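Local coordinates for protein CLPV1 (Pseudomonas aeruginosa, PDB 4UQW) that probably helps to disassemble the TssB-TssC sheath of the type VI secretion system, this fragment being the N domain of the ClpV ATPase, at residues 14-19 with 113-119; 25-30 with 42-46; 33-39 with 78-84. All coordinates share one frame; numbering follows the deposited sequence. Where two conformers were deposited one is given.

Interaction 1: residues 14-19 with 113-119; sequences KLNSLA and QVRTGYL
The carboxamide of Asn16 crosses the stem of Arg115 obliquely, its ND2 resting 3.4 Å from Arg115 CB, with the amide and guanidinium planes 46° apart. Behind this, the Arg115 chain covers one face of the Tyr118 ring, CG standing 3.5 Å above the ring plane near its centre; Tyr118 also stacks with Phe109. The other end of the Asn16 amide works within its own segment. With CG held between the backbone N and the carbonyl carbon (chi1 72°), OD1 turns back over the first helical turn and accepts from Ala19 N at 2.8 Å, so Asn16 is the N-cap of helix 17-33. The backbones meet in a single beta bridge around Leu15 and Val114. Val114 N donates to Lys14 O at 2.8 Å, and Asn16 N returns to Val114 O at 2.9 Å. On the inner side, CD2 of Leu15 meets CG1 of Val114 at 4.0 Å, while further along the methyl CD2 of Leu18 touches CG2 of Thr116 at 3.8 Å. A water ties Ser17 N to Gln113 OE1 on the exposed side. Glu161 spans both segments, binding Asn16 ND2 with one carboxylate oxygen and Thr116 OG1 with the other, and Arg115 NE forms a salt bridge to Asp54. The chemistry implies that the starts of helices 17-33 and 116-124 are joined by polar groups (paired backbone bonds, a cap that helps to fix the rotation of the Asn16 amide, and a bridging carboxylate) together with a set of apolar contacts.

Interaction 2: residues 25-30 with 42-46; sequences AATVFC and HWFHQ
His42 meets Phe29 and Cys30 in two different ways. Cys30 CB lies over one face of the imidazole, 3.9 Å from the ring centroid and only 12° off the ring normal, a CH-pi contact, while SG sits obliquely beyond it. Phe29 comes instead to the imidazole edge, its side chain crossing that of His42 at about a right angle; Phe29 CD1 and His42 CD2 are 3.6 Å apart. On the other flank the Phe29 ring approaches His45 obliquely, with centroids 5.4 Å apart and planes at 41°. Gln46, bent at chi2, lays its amide between Ala25 and Phe29: NE2 lies 3.7 Å from Phe29 CD2, and OE1 lies 3.4 Å from Ala25 CB. The small Ala26 sits where the backbones come nearest, its CB touching His42 CB at 3.8 Å. Phe29, its CG anti to the backbone N, reaches across to His42, His45 and Gln46 together. No hydrogen bond joins the two segments, yet the buried imidazole is satisfied nearby. ND1 takes the backbone N-H of Glu39, the N-cap of helix 40-49, and NE2 is bonded to Asn35 OD1, an arrangement consistent with the proton on NE2 that also fixes the rotation of the ring. Leu77 of helix 66-79 touches Phe29, His42 and His45. The axes of these short helical segments pass 8.7 Å apart at 114°, as a crossed pair of consecutive helices, 17-33 and 40-49, linked by the short strand 37-38 in the largely helical Clp N domain.

Interaction 3: residues 33-39 with 78-84; sequences RGNPYVE and DRLPRGS
Asn35 meets Leu80 and Pro81 although its side chain sets out away from their segment; CB lies 3.8 Å from Pro81 O. CG lies beside the backbone N (chi1 -57°), which sends the amide across the Leu80 side chain at about a right angle. There OD1, whose hydrogen bond goes to helix 40-49, touches Leu80 CD1 at 3.7 Å. ND2, at the tip, donates to Pro81 O at 2.8 Å; the acceptor lies near the Asn35 amide plane, but the donor stands 43° above the carbonyl plane. A water takes a second bond from ND2 and also joins Leu80 O and Arg82 NE. Beside it, Gly34 closes helix 17-33 with a Schellman motif, and its carbonyl receives Ser84 N at 2.9 Å. Pro36 CD meets Pro81 CG at 4.1 Å, and the Glu39 and Leu80 side chains slide past each other in opposite directions, OE2 of Glu39 3.6 Å from CD2 of Leu80. At the outer end Arg33 NH2 forms a salt bridge to Asp78 OD1, modelled unusually short at 2.5 Å, and Arg82 lays NH2 over a face of the Arg33 guanidinium, with a long salt bridge of its own to Asp78. The contact joins the segment running out of helix 17-33 to the one leaving helix 66-79; Leu80 reaches helix 40-49, and strand 37-38 pairs in parallel with strand 89-90.

How the interactions relate
Interactions 1 and 2 both use helix 17-33 and have centres about 15 Å apart. Trp43 joins them: its NE1 is probably hydrogen-bonded to Ala19 O at 3.0 Å, and its CH2 packs 3.5 Å from Leu119 CD1. Interactions 2 and 3 are closer, about 11 Å between centres, and meet near the C-terminal end of helix 17-33, where Cys30 O probably accepts from Asn35 N at 3.0 Å. Interactions 1 and 3 do not touch; their centres lie about 24 Å apart, on opposite sides of the chain's centre. The benzamidine pocket uses Arg8, Phe12, Tyr20 and Leu90: Tyr20 directly follows segment 14-19, and Leu90 belongs to the strand paired with 37-38.

Interaction 1: residues 14-19 with 113-119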
# COMPACT_ATOMS: atom_id res chain seq x y z
N LYS A 14 10.94 -6.90 -5.02
CA LYS A 14 11.57 -6.03 -4.03
C LYS A 14 10.78 -5.89 -2.72
O LYS A 14 11.32 -5.39 -1.73
CB LYS A 14 11.77 -4.62 -4.60
CG LYS A 14 12.71 -4.59 -5.81
CD LYS A 14 14.11 -5.14 -5.39
CE LYS A 14 15.09 -4.84 -6.55
NZ LYS A 14 16.49 -5.41 -6.30
N LEU A 15 9.53 -6.33 -2.69
CA LEU A 15 8.71 -6.22 -1.49
C LEU A 15 9.25 -7.09 -0.36
O LEU A 15 9.75 -8.21 -0.63
CB LEU A 15 7.26 -6.63 -1.77
CG LEU A 15 6.50 -5.70 -2.73
CD1 LEU A 15 5.17 -6.28 -3.01
CD2 LEU A 15 6.29 -4.28 -2.16
N ASN A 16 9.16 -6.62 0.87
CA ASN A 16 9.43 -7.51 2.01
C ASN A 16 8.33 -8.54 2.19
O ASN A 16 7.34 -8.54 1.40
CB ASN A 16 9.69 -6.71 3.30
CG ASN A 16 8.44 -6.06 3.89
OD1 ASN A 16 7.30 -6.27 3.43
ND2 ASN A 16 8.64 -5.22 4.92
N SER A 17 8.48 -9.45 3.16
CA SER A 17 7.57 -10.56 3.22
C SER A 17 6.18 -10.10 3.66
O SER A 17 5.19 -10.60 3.14
CB SER A 17 8.12 -11.64 4.14
OG SER A 17 8.16 -11.17 5.47
N LEU A 18 6.12 -9.15 4.56
CA LEU A 18 4.79 -8.70 5.02
C LEU A 18 4.02 -8.09 3.84
O LEU A 18 2.80 -8.39 3.58
CB LEU A 18 4.97 -7.71 6.21
CG LEU A 18 3.65 -7.20 6.82
CD1 LEU A 18 3.83 -6.83 8.31
CD2 LEU A 18 3.08 -6.00 6.07
N ALA A 19 4.65 -7.18 3.09
CA ALA A 19 3.99 -6.49 1.98
C ALA A 19 3.63 -7.47 0.88
O ALA A 19 2.53 -7.37 0.31
CB ALA A 19 4.87 -5.37 1.39
N GLN A 113 14.89 -3.95 0.62
CA GLN A 113 13.50 -4.42 0.55
C GLN A 113 12.54 -3.29 0.79
O GLN A 113 12.82 -2.36 1.54
CB GLN A 113 13.21 -5.48 1.59
CG GLN A 113 14.13 -6.69 1.50
CD GLN A 113 13.72 -7.65 2.56
OE1 GLN A 113 12.81 -8.39 2.36
NE2 GLN A 113 14.34 -7.58 3.74
N VAL A 114 11.40 -3.36 0.13
CA VAL A 114 10.37 -2.33 0.28
C VAL A 114 9.39 -2.74 1.36
O VAL A 114 8.69 -3.75 1.24
CB VAL A 114 9.66 -2.10 -1.08
CG1 VAL A 114 8.47 -1.09 -0.98
CG2 VAL A 114 10.70 -1.72 -2.17
N ARG A 115 9.37 -1.96 2.44
CA ARG A 115 8.43 -2.14 3.54
C ARG A 115 7.22 -1.25 3.31
O ARG A 115 7.24 -0.31 2.49
CB ARG A 115 9.10 -1.82 4.89
CG ARG A 115 9.74 -0.41 4.98
CD ARG A 115 10.70 -0.31 6.20
NE ARG A 115 9.96 -0.49 7.45
CZ ARG A 115 10.59 -0.62 8.61
NH1 ARG A 115 11.94 -0.64 8.64
NH2 ARG A 115 9.89 -0.73 9.72
N THR A 116 6.17 -1.49 4.06
CA THR A 116 4.95 -0.73 3.75
C THR A 116 5.10 0.76 4.05
O THR A 116 4.45 1.58 3.37
CB THR A 116 3.67 -1.30 4.45
OG1 THR A 116 3.76 -1.18 5.86
CG2 THR A 116 3.48 -2.77 4.06
N GLY A 117 6.02 1.17 4.93
CA GLY A 117 6.16 2.59 5.18
C GLY A 117 6.81 3.25 3.98
O GLY A 117 6.53 4.43 3.71
N TYR A 118 7.65 2.52 3.23
CA TYR A 118 8.19 3.12 1.99
C TYR A 118 7.12 3.20 0.91
O TYR A 118 7.16 4.11 0.08
CB TYR A 118 9.37 2.30 1.45
CG TYR A 118 10.52 2.16 2.41
CD1 TYR A 118 10.68 2.98 3.50
CD2 TYR A 118 11.45 1.14 2.19
CE1 TYR A 118 11.78 2.83 4.37
CE2 TYR A 118 12.55 0.97 3.05
CZ TYR A 118 12.69 1.80 4.13
OH TYR A 118 13.73 1.60 5.03
N LEU A 119 6.17 2.25 0.88
CA LEU A 119 5.04 2.39 -0.02
C LEU A 119 4.24 3.65 0.29
O LEU A 119 3.86 4.38 -0.62
CB LEU A 119 4.06 1.20 0.05
CG LEU A 119 4.66 -0.16 -0.26
CD1 LEU A 119 3.64 -1.25 0.14
CD2 LEU A 119 4.94 -0.29 -1.77
O HOH W 1 12.55 -8.54 -0.78
O HOH W 2 11.17 -9.83 4.13

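Interaction 2: residues 25-30 with 42-46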
# COMPACT_ATOMS: atom_id res chain seq x y z
N ALA A 25 -2.72 -11.99 -0.26
CA ALA A 25 -3.99 -12.02 0.47
C ALA A 25 -5.00 -11.10 -0.20
O ALA A 25 -6.21 -11.44 -0.27
CB ALA A 25 -3.79 -11.60 1.92
N ALA A 26 -4.54 -9.93 -0.67
CA ALA A 26 -5.41 -9.00 -1.38
C ALA A 26 -5.95 -9.60 -2.64
O ALA A 26 -7.10 -9.31 -3.01
CB ALA A 26 -4.65 -7.75 -1.73
N THR A 27 -5.12 -10.39 -3.32
CA THR A 27 -5.58 -11.04 -4.54
C THR A 27 -6.66 -12.06 -4.22
O THR A 27 -7.68 -12.14 -4.92
CB THR A 27 -4.37 -11.74 -5.24
OG1 THR A 27 -3.45 -10.74 -5.65
CG2 THR A 27 -4.83 -12.52 -6.47
N VAL A 28 -6.46 -12.85 -3.19
CA VAL A 28 -7.45 -13.88 -2.82
C VAL A 28 -8.78 -13.18 -2.47
O VAL A 28 -9.88 -13.61 -2.89
CB VAL A 28 -6.96 -14.71 -1.65
CG1 VAL A 28 -8.13 -15.59 -1.05
CG2 VAL A 28 -5.72 -15.54 -2.09
N PHE A 29 -8.69 -12.09 -1.71
CA PHE A 29 -9.90 -11.34 -1.30
C PHE A 29 -10.61 -10.73 -2.49
O PHE A 29 -11.85 -10.81 -2.60
CB PHE A 29 -9.49 -10.25 -0.30
CG PHE A 29 -10.63 -9.43 0.25
CD1 PHE A 29 -11.08 -8.31 -0.42
CD2 PHE A 29 -11.20 -9.75 1.47
CE1 PHE A 29 -12.11 -7.53 0.09
CE2 PHE A 29 -12.21 -8.96 2.00
CZ PHE A 29 -12.67 -7.86 1.30
N CYS A 30 -9.84 -10.07 -3.36
CA CYS A 30 -10.37 -9.46 -4.57
C CYS A 30 -11.16 -10.48 -5.40
O CYS A 30 -12.27 -10.21 -5.88
CB CYS A 30 -9.17 -8.89 -5.35
SG CYS A 30 -9.72 -8.12 -6.90
N HIS A 42 -7.60 -2.92 -1.55
CA HIS A 42 -7.49 -4.31 -1.10
C HIS A 42 -6.20 -4.53 -0.32
O HIS A 42 -6.17 -5.24 0.68
CB HIS A 42 -7.47 -5.30 -2.30
CG HIS A 42 -8.74 -5.34 -3.10
ND1 HIS A 42 -8.79 -4.79 -4.35
CD2 HIS A 42 -9.96 -5.88 -2.85
CE1 HIS A 42 -9.99 -5.01 -4.88
NE2 HIS A 42 -10.71 -5.66 -3.98
N TRP A 43 -5.10 -3.96 -0.84
CA TRP A 43 -3.77 -4.21 -0.27
C TRP A 43 -3.71 -3.59 1.13
O TRP A 43 -3.27 -4.22 2.10
CB TRP A 43 -2.72 -3.56 -1.17
CG TRP A 43 -1.32 -4.04 -0.91
CD1 TRP A 43 -0.94 -5.05 -0.08
CD2 TRP A 43 -0.17 -3.53 -1.56
NE1 TRP A 43 0.46 -5.21 -0.18
CE2 TRP A 43 0.92 -4.31 -1.13
CE3 TRP A 43 0.02 -2.54 -2.56
CZ2 TRP A 43 2.24 -4.06 -1.59
CZ3 TRP A 43 1.30 -2.30 -3.03
CH2 TRP A 43 2.39 -3.08 -2.54
N PHE A 44 -4.14 -2.32 1.22
CA PHE A 44 -4.07 -1.61 2.51
C PHE A 44 -5.04 -2.26 3.52
O PHE A 44 -4.70 -2.41 4.72
CB PHE A 44 -4.37 -0.12 2.32
CG PHE A 44 -3.17 0.66 1.95
CD1 PHE A 44 -2.28 0.14 1.05
CD2 PHE A 44 -2.90 1.92 2.51
CE1 PHE A 44 -1.14 0.86 0.67
CE2 PHE A 44 -1.73 2.63 2.13
CZ PHE A 44 -0.89 2.09 1.22
N HIS A 45 -6.24 -2.64 3.07
CA HIS A 45 -7.16 -3.33 3.97
C HIS A 45 -6.48 -4.64 4.52
O HIS A 45 -6.53 -4.92 5.73
CB HIS A 45 -8.47 -3.62 3.24
CG HIS A 45 -9.36 -4.52 4.01
ND1 HIS A 45 -10.22 -4.10 5.00
CD2 HIS A 45 -9.47 -5.87 3.96
CE1 HIS A 45 -10.87 -5.14 5.49
NE2 HIS A 45 -10.43 -6.23 4.89
N GLN A 46 -5.82 -5.39 3.65
CA GLN A 46 -5.19 -6.63 4.10
C GLN A 46 -4.02 -6.38 5.02
O GLN A 46 -3.82 -7.13 6.02
CB GLN A 46 -4.74 -7.49 2.89
CG GLN A 46 -5.93 -8.18 2.23
CD GLN A 46 -6.66 -9.15 3.09
OE1 GLN A 46 -6.09 -9.95 3.86
NE2 GLN A 46 -7.95 -9.03 3.04

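Interaction 3: residues 33-39 with 78-84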
# COMPACT_ATOMS: atom_id res chain seq x y z
N ARG A 33 -14.50 -11.58 -3.90
CA ARG A 33 -15.54 -10.55 -4.08
C ARG A 33 -15.97 -10.34 -5.51
O ARG A 33 -16.97 -9.64 -5.77
CB ARG A 33 -15.04 -9.19 -3.57
CG ARG A 33 -14.55 -9.21 -2.14
CD ARG A 33 -15.64 -8.91 -1.17
NE ARG A 33 -15.75 -7.47 -1.02
CZ ARG A 33 -16.47 -6.86 -0.09
NH1 ARG A 33 -17.15 -7.58 0.81
NH2 ARG A 33 -16.50 -5.54 -0.06
N GLY A 34 -15.21 -10.88 -6.44
CA GLY A 34 -15.46 -10.68 -7.86
C GLY A 34 -15.11 -9.29 -8.35
O GLY A 34 -15.61 -8.80 -9.36
N ASN A 35 -14.14 -8.64 -7.67
CA ASN A 35 -13.70 -7.32 -8.13
C ASN A 35 -12.70 -7.49 -9.29
O ASN A 35 -11.93 -8.48 -9.31
CB ASN A 35 -13.01 -6.50 -6.99
CG ASN A 35 -13.88 -6.30 -5.75
OD1 ASN A 35 -13.40 -6.42 -4.62
ND2 ASN A 35 -15.21 -6.02 -5.97
N PRO A 36 -12.67 -6.57 -10.26
CA PRO A 36 -11.89 -6.87 -11.46
C PRO A 36 -10.39 -6.65 -11.30
O PRO A 36 -9.59 -7.31 -12.02
CB PRO A 36 -12.45 -5.91 -12.53
CG PRO A 36 -13.05 -4.79 -11.71
CD PRO A 36 -13.62 -5.46 -10.47
N TYR A 37 -10.00 -5.79 -10.34
CA TYR A 37 -8.57 -5.45 -10.15
C TYR A 37 -8.23 -5.46 -8.70
O TYR A 37 -9.00 -4.96 -7.87
CB TYR A 37 -8.20 -4.03 -10.75
CG TYR A 37 -8.43 -4.03 -12.25
CD1 TYR A 37 -7.48 -4.61 -13.09
CD2 TYR A 37 -9.63 -3.57 -12.79
CE1 TYR A 37 -7.71 -4.71 -14.46
CE2 TYR A 37 -9.88 -3.67 -14.14
CZ TYR A 37 -8.91 -4.23 -14.97
OH TYR A 37 -9.16 -4.33 -16.31
N VAL A 38 -7.06 -6.03 -8.38
CA VAL A 38 -6.48 -5.90 -7.06
C VAL A 38 -5.95 -4.45 -6.90
O VAL A 38 -5.08 -4.02 -7.64
CB VAL A 38 -5.35 -6.88 -6.85
CG1 VAL A 38 -4.91 -6.85 -5.40
CG2 VAL A 38 -5.84 -8.30 -7.21
N GLU A 39 -6.59 -3.71 -5.99
CA GLU A 39 -6.34 -2.27 -5.86
C GLU A 39 -5.61 -1.94 -4.60
O GLU A 39 -5.43 -2.78 -3.71
CB GLU A 39 -7.66 -1.52 -5.83
CG GLU A 39 -8.41 -1.58 -7.18
CD GLU A 39 -9.58 -0.64 -7.20
OE1 GLU A 39 -9.69 0.25 -6.32
OE2 GLU A 39 -10.42 -0.82 -8.11
N ASP A 78 -16.65 -2.11 -0.48
CA ASP A 78 -18.05 -2.52 -0.74
C ASP A 78 -18.59 -1.84 -1.98
O ASP A 78 -19.55 -2.32 -2.59
CB ASP A 78 -18.96 -2.22 0.47
CG ASP A 78 -18.78 -3.23 1.60
OD1 ASP A 78 -18.19 -4.30 1.35
OD2 ASP A 78 -19.18 -2.96 2.75
N ARG A 79 -17.98 -0.73 -2.37
CA ARG A 79 -18.44 0.00 -3.53
C ARG A 79 -17.78 -0.41 -4.85
O ARG A 79 -18.26 -0.05 -5.93
CB ARG A 79 -18.25 1.52 -3.30
CG ARG A 79 -19.21 2.11 -2.23
CD ARG A 79 -19.00 3.63 -2.10
NE ARG A 79 -19.63 4.21 -0.90
CZ ARG A 79 -18.97 4.67 0.15
NH1 ARG A 79 -17.64 4.63 0.17
NH2 ARG A 79 -19.63 5.17 1.19
N LEU A 80 -16.69 -1.18 -4.81
CA LEU A 80 -16.09 -1.62 -6.06
C LEU A 80 -17.03 -2.43 -6.90
O LEU A 80 -17.91 -3.11 -6.40
CB LEU A 80 -14.85 -2.48 -5.76
CG LEU A 80 -13.72 -1.78 -5.00
CD1 LEU A 80 -12.61 -2.76 -4.65
CD2 LEU A 80 -13.20 -0.69 -5.90
N PRO A 81 -16.81 -2.41 -8.23
CA PRO A 81 -17.65 -3.26 -9.08
C PRO A 81 -17.46 -4.74 -8.77
O PRO A 81 -16.32 -5.16 -8.42
CB PRO A 81 -17.20 -2.90 -10.50
CG PRO A 81 -16.00 -2.15 -10.40
CD PRO A 81 -15.79 -1.66 -8.97
N ARG A 82 -18.53 -5.52 -8.90
CA ARG A 82 -18.50 -6.93 -8.53
C ARG A 82 -18.93 -7.80 -9.68
O ARG A 82 -19.24 -7.31 -10.75
CB ARG A 82 -19.39 -7.23 -7.33
CG ARG A 82 -19.03 -6.54 -6.03
CD ARG A 82 -20.14 -6.73 -4.95
NE ARG A 82 -19.78 -6.15 -3.65
CZ ARG A 82 -20.45 -6.34 -2.51
NH1 ARG A 82 -21.54 -7.11 -2.49
NH2 ARG A 82 -20.04 -5.75 -1.38
N GLY A 83 -18.94 -9.11 -9.42
CA GLY A 83 -19.36 -10.08 -10.42
C GLY A 83 -18.53 -10.07 -11.69
O GLY A 83 -19.03 -10.36 -12.78
N SER A 84 -17.26 -9.74 -11.55
CA SER A 84 -16.37 -9.72 -12.67
C SER A 84 -16.19 -11.14 -13.13
O SER A 84 -15.89 -12.03 -12.33
CB SER A 84 -15.02 -9.09 -12.28
OG SER A 84 -14.12 -9.11 -13.36
O HOH W 3 -17.27 -4.81 -3.96